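Local coordinates for lipoxygenase (Cyanothece sp., PDB 5EK8), which probably catalyses the dioxygenation of polyunsaturated fatty acids with a non-heme iron, acting as a 9R-lipoxygenase, at residues T5-D10 / K207-N212; P219-I224 / I609-Q614. All coordinates share one frame; numbering follows the deposited sequence.

Contact 1: residues T5-D10 / K207-N212; sequences TKTIFD and KHTIAN
Thr7 (chi1 -74°) and Thr209 (chi1 -61°) adopt the same side-chain rotation, with CG2 opposite the backbone N and OG1 folded back beside it, and this aims both methyl groups across the interface. The two side chains approach on a slant, and Thr7 CG2 meets Thr209 CG2 at 3.5 Å. Both hydroxyls are turned aside from this apolar touch and stay within their own helices: Thr7 OG1 is hydrogen-bonded to the carbonyl oxygen of Thr3, and Thr209 OG1 to that of Lys205, each one turn back. The threonines therefore serve as polar groups along their helix and as hydrocarbon between helices. Contact 1 belongs to an antiparallel helix pair, formed by the N-terminal helix 2-21 and the long helix 188-214, and it lies at the periphery of the molecule, about 31 Å between its centre and that of the chain. One residue further along each helix, the isoleucines form the second pair. The backbones come nearest at this step, with 5.7 Å between Ile8 CA and Ile210 CA. The extended chain of Ile8 carries its terminal CD1 to the CG2 branch of Ile210 at 4.3 Å, a looser touch between two partly exposed residues. Thr209 also touches Ile609 of helix 608-623, and Lys207 forms a salt bridge with Asp227.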
ATOM      1  N   THR A   5      -7.552  -7.796 -33.443  1.00 93.53           N
ATOM      2  CA  THR A   5      -6.293  -8.455 -33.767  1.00 88.16           C
ATOM      3  C   THR A   5      -5.228  -8.192 -32.702  1.00 85.70           C
ATOM      4  O   THR A   5      -4.612  -9.131 -32.175  1.00 87.06           O
ATOM      5  CB  THR A   5      -5.752  -8.002 -35.140  1.00 87.04           C
ATOM      6  OG1 THR A   5      -5.577  -6.581 -35.150  1.00 96.10           O
ATOM      7  CG2 THR A   5      -6.711  -8.398 -36.259  1.00 84.55           C
ATOM      8  N   LYS A   6      -5.015  -6.917 -32.390  1.00 88.05           N
ATOM      9  CA  LYS A   6      -4.019  -6.530 -31.397  1.00 86.84           C
ATOM     10  C   LYS A   6      -4.339  -7.069 -30.006  1.00 82.41           C
ATOM     11  O   LYS A   6      -3.439  -7.466 -29.269  1.00 82.87           O
ATOM     12  CB  LYS A   6      -3.876  -5.005 -31.342  1.00 90.36           C
ATOM     13  CG  LYS A   6      -3.269  -4.380 -32.598  1.00 96.31           C
ATOM     14  CD  LYS A   6      -2.208  -5.279 -33.234  1.00 95.50           C
ATOM     15  CE  LYS A   6      -0.942  -5.383 -32.399  1.00 91.18           C
ATOM     16  NZ  LYS A   6      -0.077  -6.485 -32.898  1.00 87.93           N
ATOM     17  N   THR A   7      -5.618  -7.072 -29.646  1.00 78.19           N
ATOM     18  CA  THR A   7      -6.042  -7.633 -28.369  1.00 71.24           C
ATOM     19  C   THR A   7      -5.629  -9.097 -28.282  1.00 68.81           C
ATOM     20  O   THR A   7      -5.023  -9.530 -27.293  1.00 70.13           O
ATOM     21  CB  THR A   7      -7.564  -7.499 -28.179  1.00 68.72           C
ATOM     22  OG1 THR A   7      -7.883  -6.136 -27.884  1.00 72.61           O
ATOM     23  CG2 THR A   7      -8.048  -8.369 -27.044  1.00 67.74           C
ATOM     24  N   ILE A   8      -5.940  -9.851 -29.334  1.00 64.19           N
ATOM     25  CA  ILE A   8      -5.588 -11.265 -29.372  1.00 64.03           C
ATOM     26  C   ILE A   8      -4.081 -11.471 -29.209  1.00 63.58           C
ATOM     27  O   ILE A   8      -3.639 -12.198 -28.304  1.00 62.54           O
ATOM     28  CB  ILE A   8      -6.057 -11.922 -30.680  1.00 60.98           C
ATOM     29  CG1 ILE A   8      -7.585 -11.947 -30.738  1.00 60.54           C
ATOM     30  CG2 ILE A   8      -5.520 -13.334 -30.789  1.00 58.55           C
ATOM     31  CD1 ILE A   8      -8.141 -12.710 -31.915  1.00 59.51           C
ATOM     32  N   PHE A   9      -3.295 -10.810 -30.062  1.00 65.10           N
ATOM     33  CA  PHE A   9      -1.840 -10.961 -30.011  1.00 64.67           C
ATOM     34  C   PHE A   9      -1.282 -10.542 -28.657  1.00 61.99           C
ATOM     35  O   PHE A   9      -0.243 -11.037 -28.226  1.00 62.24           O
ATOM     36  CB  PHE A   9      -1.160 -10.155 -31.120  1.00 72.44           C
ATOM     37  CG  PHE A   9      -1.306 -10.757 -32.490  1.00 82.14           C
ATOM     38  CD1 PHE A   9      -0.803 -12.015 -32.763  1.00 85.40           C
ATOM     39  CD2 PHE A   9      -1.929 -10.056 -33.510  1.00 91.50           C
ATOM     40  CE1 PHE A   9      -0.935 -12.574 -34.022  1.00 90.05           C
ATOM     41  CE2 PHE A   9      -2.064 -10.606 -34.775  1.00 94.03           C
ATOM     42  CZ  PHE A   9      -1.567 -11.868 -35.031  1.00 92.65           C
ATOM     43  N   ASP A  10      -1.971  -9.622 -27.991  1.00 62.81           N
ATOM     44  CA  ASP A  10      -1.505  -9.129 -26.701  1.00 63.04           C
ATOM     45  C   ASP A  10      -1.750 -10.159 -25.612  1.00 59.69           C
ATOM     46  O   ASP A  10      -0.882 -10.398 -24.772  1.00 60.05           O
ATOM     47  CB  ASP A  10      -2.184  -7.804 -26.332  1.00 65.16           C
ATOM     48  CG  ASP A  10      -1.580  -6.606 -27.054  1.00 67.24           C
ATOM     49  OD1 ASP A  10      -0.452  -6.726 -27.589  1.00 64.11           O
ATOM     50  OD2 ASP A  10      -2.234  -5.539 -27.064  1.00 68.48           O
ATOM     51  N   LYS A 207      -8.292 -16.719 -22.471  1.00 61.46           N
ATOM     52  CA  LYS A 207      -9.344 -17.471 -23.149  1.00 59.58           C
ATOM     53  C   LYS A 207     -10.608 -16.629 -23.295  1.00 59.62           C
ATOM     54  O   LYS A 207     -11.178 -16.519 -24.384  1.00 58.42           O
ATOM     55  CB  LYS A 207      -9.664 -18.756 -22.387  1.00 64.27           C
ATOM     56  CG  LYS A 207     -10.652 -19.665 -23.102  1.00 73.70           C
ATOM     57  CD  LYS A 207     -11.401 -20.565 -22.129  1.00 78.47           C
ATOM     58  CE  LYS A 207     -12.523 -21.324 -22.826  1.00 81.34           C
ATOM     59  NZ  LYS A 207     -13.529 -21.866 -21.866  1.00 80.15           N
ATOM     60  N   HIS A 208     -11.031 -16.023 -22.191  1.00 56.91           N
ATOM     61  CA  HIS A 208     -12.250 -15.228 -22.188  1.00 56.17           C
ATOM     62  C   HIS A 208     -12.138 -14.016 -23.098  1.00 59.19           C
ATOM     63  O   HIS A 208     -13.056 -13.715 -23.861  1.00 60.01           O
ATOM     64  CB  HIS A 208     -12.585 -14.786 -20.768  1.00 52.93           C
ATOM     65  CG  HIS A 208     -12.889 -15.922 -19.845  1.00 53.91           C
ATOM     66  ND1 HIS A 208     -12.816 -15.806 -18.476  1.00 55.24           N
ATOM     67  CD2 HIS A 208     -13.272 -17.196 -20.098  1.00 57.13           C
ATOM     68  CE1 HIS A 208     -13.140 -16.962 -17.921  1.00 60.15           C
ATOM     69  NE2 HIS A 208     -13.418 -17.823 -18.884  1.00 59.05           N
ATOM     70  N   THR A 209     -11.003 -13.330 -23.014  1.00 57.58           N
ATOM     71  CA  THR A 209     -10.771 -12.127 -23.800  1.00 55.04           C
ATOM     72  C   THR A 209     -10.815 -12.431 -25.289  1.00 59.48           C
ATOM     73  O   THR A 209     -11.468 -11.722 -26.057  1.00 62.72           O
ATOM     74  CB  THR A 209      -9.420 -11.479 -23.458  1.00 53.99           C
ATOM     75  OG1 THR A 209      -9.404 -11.096 -22.079  1.00 55.31           O
ATOM     76  CG2 THR A 209      -9.203 -10.247 -24.311  1.00 55.80           C
ATOM     77  N   ILE A 210     -10.120 -13.493 -25.690  1.00 57.48           N
ATOM     78  CA  ILE A 210     -10.097 -13.900 -27.091  1.00 54.43           C
ATOM     79  C   ILE A 210     -11.494 -14.319 -27.531  1.00 55.97           C
ATOM     80  O   ILE A 210     -11.906 -14.042 -28.655  1.00 60.53           O
ATOM     81  CB  ILE A 210      -9.094 -15.055 -27.338  1.00 57.46           C
ATOM     82  CG1 ILE A 210      -7.686 -14.628 -26.922  1.00 55.23           C
ATOM     83  CG2 ILE A 210      -9.090 -15.473 -28.804  1.00 46.14           C
ATOM     84  CD1 ILE A 210      -6.613 -15.605 -27.327  1.00 51.72           C
ATOM     85  N   ALA A 211     -12.229 -14.965 -26.629  1.00 57.35           N
ATOM     86  CA  ALA A 211     -13.586 -15.410 -26.930  1.00 59.55           C
ATOM     87  C   ALA A 211     -14.527 -14.227 -27.149  1.00 66.51           C
ATOM     88  O   ALA A 211     -15.450 -14.299 -27.961  1.00 68.02           O
ATOM     89  CB  ALA A 211     -14.112 -16.301 -25.815  1.00 53.67           C
ATOM     90  N   ASN A 212     -14.284 -13.142 -26.420  1.00 70.08           N
ATOM     91  CA  ASN A 212     -15.150 -11.971 -26.467  1.00 71.41           C
ATOM     92  C   ASN A 212     -15.090 -11.232 -27.796  1.00 77.54           C
ATOM     93  O   ASN A 212     -16.067 -10.616 -28.219  1.00 83.32           O
ATOM     94  CB  ASN A 212     -14.794 -11.013 -25.330  1.00 68.97           C
ATOM     95  CG  ASN A 212     -15.526  -9.698 -25.434  1.00 65.20           C
ATOM     96  OD1 ASN A 212     -16.732  -9.631 -25.207  1.00 62.88           O
ATOM     97  ND2 ASN A 212     -14.801  -8.640 -25.784  1.00 64.25           N
TER

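Contact 2: residues P219-I224 / I609-Q614; sequences PSLTQI and IEATNQ
Leu221 and Ile224, one helical turn apart, lay their aliphatic side chains against Ala611 and Thr612. Ahead of them, Pro219 follows a cis peptide bond and packs on Pro608, and Ser220 then occupies the N-cap of helix 221-227. Its OG accepts a hydrogen bond from Gln223 N at 3.0 Å with an N-H...O angle of 153°, which satisfies one of the amides at the start of the helix. Leu221 reaches helix 608-623 with the end of its side chain: CD1 rests on Ala611 CB at 4.0 Å, and the same residue also touches Ala605. This is helix-on-helix packing in the predominantly helical part of the lipoxygenase fold, where the short helix 221-227, just after helix 188-214 in the chain, is laid against helix 608-623, far along the chain. Gln223 touches Lys207 of helix 188-214. Ile224 points into the interface and divides its work between two branches. With CG2 opposite the backbone N (chi1 -65°), that methyl sits 3.7 Å from Thr612 CA, and the two side chains cross nearly at right angles; CD1, at the end of the other branch, covers Ala611 CB from 4.0 Å. Replacing Ile224 by an alanine would remove both methyls and would probably open a gap beside the Thr612 backbone, leaving Ala611 CB with Leu221 as its one neighbour from this segment. Thr612 OG1 is hydrogen-bonded to Tyr228 OH and to His208 ND1.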
ATOM      1  N   PRO A 219     -17.810 -14.719 -23.575  1.00 71.77           N
ATOM      2  CA  PRO A 219     -18.473 -15.858 -22.925  1.00 72.21           C
ATOM      3  C   PRO A 219     -19.546 -15.420 -21.935  1.00 72.36           C
ATOM      4  O   PRO A 219     -19.533 -14.276 -21.488  1.00 74.87           O
ATOM      5  CB  PRO A 219     -17.323 -16.568 -22.207  1.00 69.59           C
ATOM      6  CG  PRO A 219     -16.349 -15.487 -21.922  1.00 67.97           C
ATOM      7  CD  PRO A 219     -16.440 -14.520 -23.067  1.00 67.73           C
ATOM      8  N   SER A 220     -20.467 -16.320 -21.616  1.00 70.44           N
ATOM      9  CA  SER A 220     -21.505 -16.035 -20.636  1.00 65.73           C
ATOM     10  C   SER A 220     -20.888 -15.745 -19.276  1.00 61.89           C
ATOM     11  O   SER A 220     -19.731 -16.084 -19.028  1.00 60.57           O
ATOM     12  CB  SER A 220     -22.480 -17.210 -20.530  1.00 68.21           C
ATOM     13  OG  SER A 220     -21.829 -18.374 -20.047  1.00 68.01           O
ATOM     14  N   LEU A 221     -21.663 -15.124 -18.396  1.00 59.29           N
ATOM     15  CA  LEU A 221     -21.210 -14.884 -17.036  1.00 51.56           C
ATOM     16  C   LEU A 221     -21.054 -16.202 -16.293  1.00 51.29           C
ATOM     17  O   LEU A 221     -20.161 -16.365 -15.460  1.00 52.81           O
ATOM     18  CB  LEU A 221     -22.182 -13.971 -16.303  1.00 48.71           C
ATOM     19  CG  LEU A 221     -21.554 -12.666 -15.818  1.00 50.13           C
ATOM     20  CD1 LEU A 221     -21.129 -11.793 -16.995  1.00 45.99           C
ATOM     21  CD2 LEU A 221     -22.519 -11.936 -14.901  1.00 50.30           C
ATOM     22  N   THR A 222     -21.929 -17.148 -16.615  1.00 53.48           N
ATOM     23  CA  THR A 222     -21.871 -18.488 -16.045  1.00 57.92           C
ATOM     24  C   THR A 222     -20.565 -19.201 -16.400  1.00 52.00           C
ATOM     25  O   THR A 222     -19.924 -19.817 -15.542  1.00 46.59           O
ATOM     26  CB  THR A 222     -23.049 -19.338 -16.528  1.00 60.44           C
ATOM     27  OG1 THR A 222     -24.274 -18.645 -16.255  1.00 58.95           O
ATOM     28  CG2 THR A 222     -23.054 -20.686 -15.826  1.00 59.92           C
ATOM     29  N   GLN A 223     -20.179 -19.104 -17.668  1.00 50.52           N
ATOM     30  CA  GLN A 223     -18.957 -19.730 -18.160  1.00 56.16           C
ATOM     31  C   GLN A 223     -17.703 -19.102 -17.547  1.00 59.29           C
ATOM     32  O   GLN A 223     -16.775 -19.812 -17.140  1.00 62.38           O
ATOM     33  CB  GLN A 223     -18.903 -19.638 -19.683  1.00 63.00           C
ATOM     34  CG  GLN A 223     -17.741 -20.374 -20.314  1.00 72.92           C
ATOM     35  CD  GLN A 223     -17.762 -20.280 -21.825  1.00 82.53           C
ATOM     36  OE1 GLN A 223     -18.813 -20.046 -22.429  1.00 86.75           O
ATOM     37  NE2 GLN A 223     -16.598 -20.446 -22.447  1.00 84.72           N
ATOM     38  N   ILE A 224     -17.681 -17.770 -17.484  1.00 55.79           N
ATOM     39  CA  ILE A 224     -16.570 -17.041 -16.876  1.00 47.98           C
ATOM     40  C   ILE A 224     -16.427 -17.424 -15.413  1.00 46.41           C
ATOM     41  O   ILE A 224     -15.323 -17.691 -14.936  1.00 48.74           O
ATOM     42  CB  ILE A 224     -16.757 -15.511 -16.978  1.00 42.51           C
ATOM     43  CG1 ILE A 224     -16.713 -15.065 -18.436  1.00 44.80           C
ATOM     44  CG2 ILE A 224     -15.678 -14.776 -16.192  1.00 35.65           C
ATOM     45  CD1 ILE A 224     -16.987 -13.594 -18.618  1.00 46.32           C
ATOM     46  N   ILE A 609     -15.664  -9.077 -20.789  1.00 49.71           N
ATOM     47  CA  ILE A 609     -14.256  -8.744 -20.595  1.00 48.67           C
ATOM     48  C   ILE A 609     -14.022  -8.040 -19.240  1.00 45.31           C
ATOM     49  O   ILE A 609     -13.025  -8.304 -18.539  1.00 38.95           O
ATOM     50  CB  ILE A 609     -13.740  -7.896 -21.779  1.00 54.42           C
ATOM     51  CG1 ILE A 609     -12.243  -7.629 -21.653  1.00 58.26           C
ATOM     52  CG2 ILE A 609     -14.536  -6.626 -21.929  1.00 60.88           C
ATOM     53  CD1 ILE A 609     -11.551  -7.521 -23.002  1.00 61.44           C
ATOM     54  N   GLU A 610     -14.969  -7.196 -18.842  1.00 47.49           N
ATOM     55  CA  GLU A 610     -14.918  -6.575 -17.524  1.00 51.81           C
ATOM     56  C   GLU A 610     -15.092  -7.613 -16.422  1.00 53.84           C
ATOM     57  O   GLU A 610     -14.440  -7.541 -15.381  1.00 52.86           O
ATOM     58  CB  GLU A 610     -15.990  -5.498 -17.383  1.00 56.98           C
ATOM     59  CG  GLU A 610     -15.656  -4.186 -18.068  1.00 65.15           C
ATOM     60  CD  GLU A 610     -16.635  -3.083 -17.711  1.00 68.45           C
ATOM     61  OE1 GLU A 610     -16.276  -1.897 -17.866  1.00 67.81           O
ATOM     62  OE2 GLU A 610     -17.761  -3.407 -17.275  1.00 69.48           O
ATOM     63  N   ALA A 611     -15.980  -8.575 -16.660  1.00 53.02           N
ATOM     64  CA  ALA A 611     -16.270  -9.622 -15.683  1.00 48.94           C
ATOM     65  C   ALA A 611     -15.052 -10.506 -15.433  1.00 44.66           C
ATOM     66  O   ALA A 611     -14.603 -10.700 -14.284  1.00 42.67           O
ATOM     67  CB  ALA A 611     -17.441 -10.462 -16.153  1.00 49.42           C
ATOM     68  N   THR A 612     -14.515 -11.040 -16.523  1.00 39.89           N
ATOM     69  CA  THR A 612     -13.365 -11.914 -16.420  1.00 43.21           C
ATOM     70  C   THR A 612     -12.187 -11.164 -15.815  1.00 44.37           C
ATOM     71  O   THR A 612     -11.473 -11.719 -14.986  1.00 45.37           O
ATOM     72  CB  THR A 612     -12.965 -12.524 -17.784  1.00 43.86           C
ATOM     73  OG1 THR A 612     -11.818 -13.368 -17.611  1.00 45.37           O
ATOM     74  CG2 THR A 612     -12.657 -11.454 -18.815  1.00 34.72           C
ATOM     75  N   ASN A 613     -12.000  -9.900 -16.191  1.00 46.49           N
ATOM     76  CA  ASN A 613     -10.905  -9.135 -15.606  1.00 44.49           C
ATOM     77  C   ASN A 613     -11.114  -8.885 -14.114  1.00 40.41           C
ATOM     78  O   ASN A 613     -10.157  -8.918 -13.337  1.00 39.32           O
ATOM     79  CB  ASN A 613     -10.716  -7.815 -16.351  1.00 51.14           C
ATOM     80  CG  ASN A 613      -9.944  -7.991 -17.641  1.00 57.08           C
ATOM     81  OD1 ASN A 613      -8.712  -7.951 -17.651  1.00 57.13           O
ATOM     82  ND2 ASN A 613     -10.663  -8.212 -18.735  1.00 61.08           N
ATOM     83  N   GLN A 614     -12.363  -8.648 -13.719  1.00 38.46           N
ATOM     84  CA  GLN A 614     -12.717  -8.505 -12.307  1.00 40.43           C
ATOM     85  C   GLN A 614     -12.263  -9.718 -11.506  1.00 45.60           C
ATOM     86  O   GLN A 614     -11.428  -9.608 -10.588  1.00 47.78           O
ATOM     87  CB  GLN A 614     -14.228  -8.317 -12.140  1.00 36.36           C
ATOM     88  CG  GLN A 614     -14.705  -8.335 -10.687  1.00 34.14           C
ATOM     89  CD  GLN A 614     -16.223  -8.263 -10.565  1.00 37.10           C
ATOM     90  OE1 GLN A 614     -16.913  -7.856 -11.500  1.00 43.93           O
ATOM     91  NE2 GLN A 614     -16.749  -8.664  -9.410  1.00 31.69           N
TER

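Helix 188-214 ties the two contacts together: it carries one side of contact 1, and the first segment of contact 2 follows it in the chain, the contact centres about 13 Å apart. Contact 1 is the more superficial, formed mostly by partly exposed residues, whereas three of the four touching residues of contact 2 are buried. Both are apolar across their segments, but the first pairs like with like, while the second sets Leu221 and Ile224 on an alanine and Ile224 also on Thr612. The join between them is mixed: His208 packs on Pro219 and Ile224, and its ND1 lies 2.8 Å from Thr612 OG1 in a probable hydrogen bond. Neither contact includes an iron or sodium ligand.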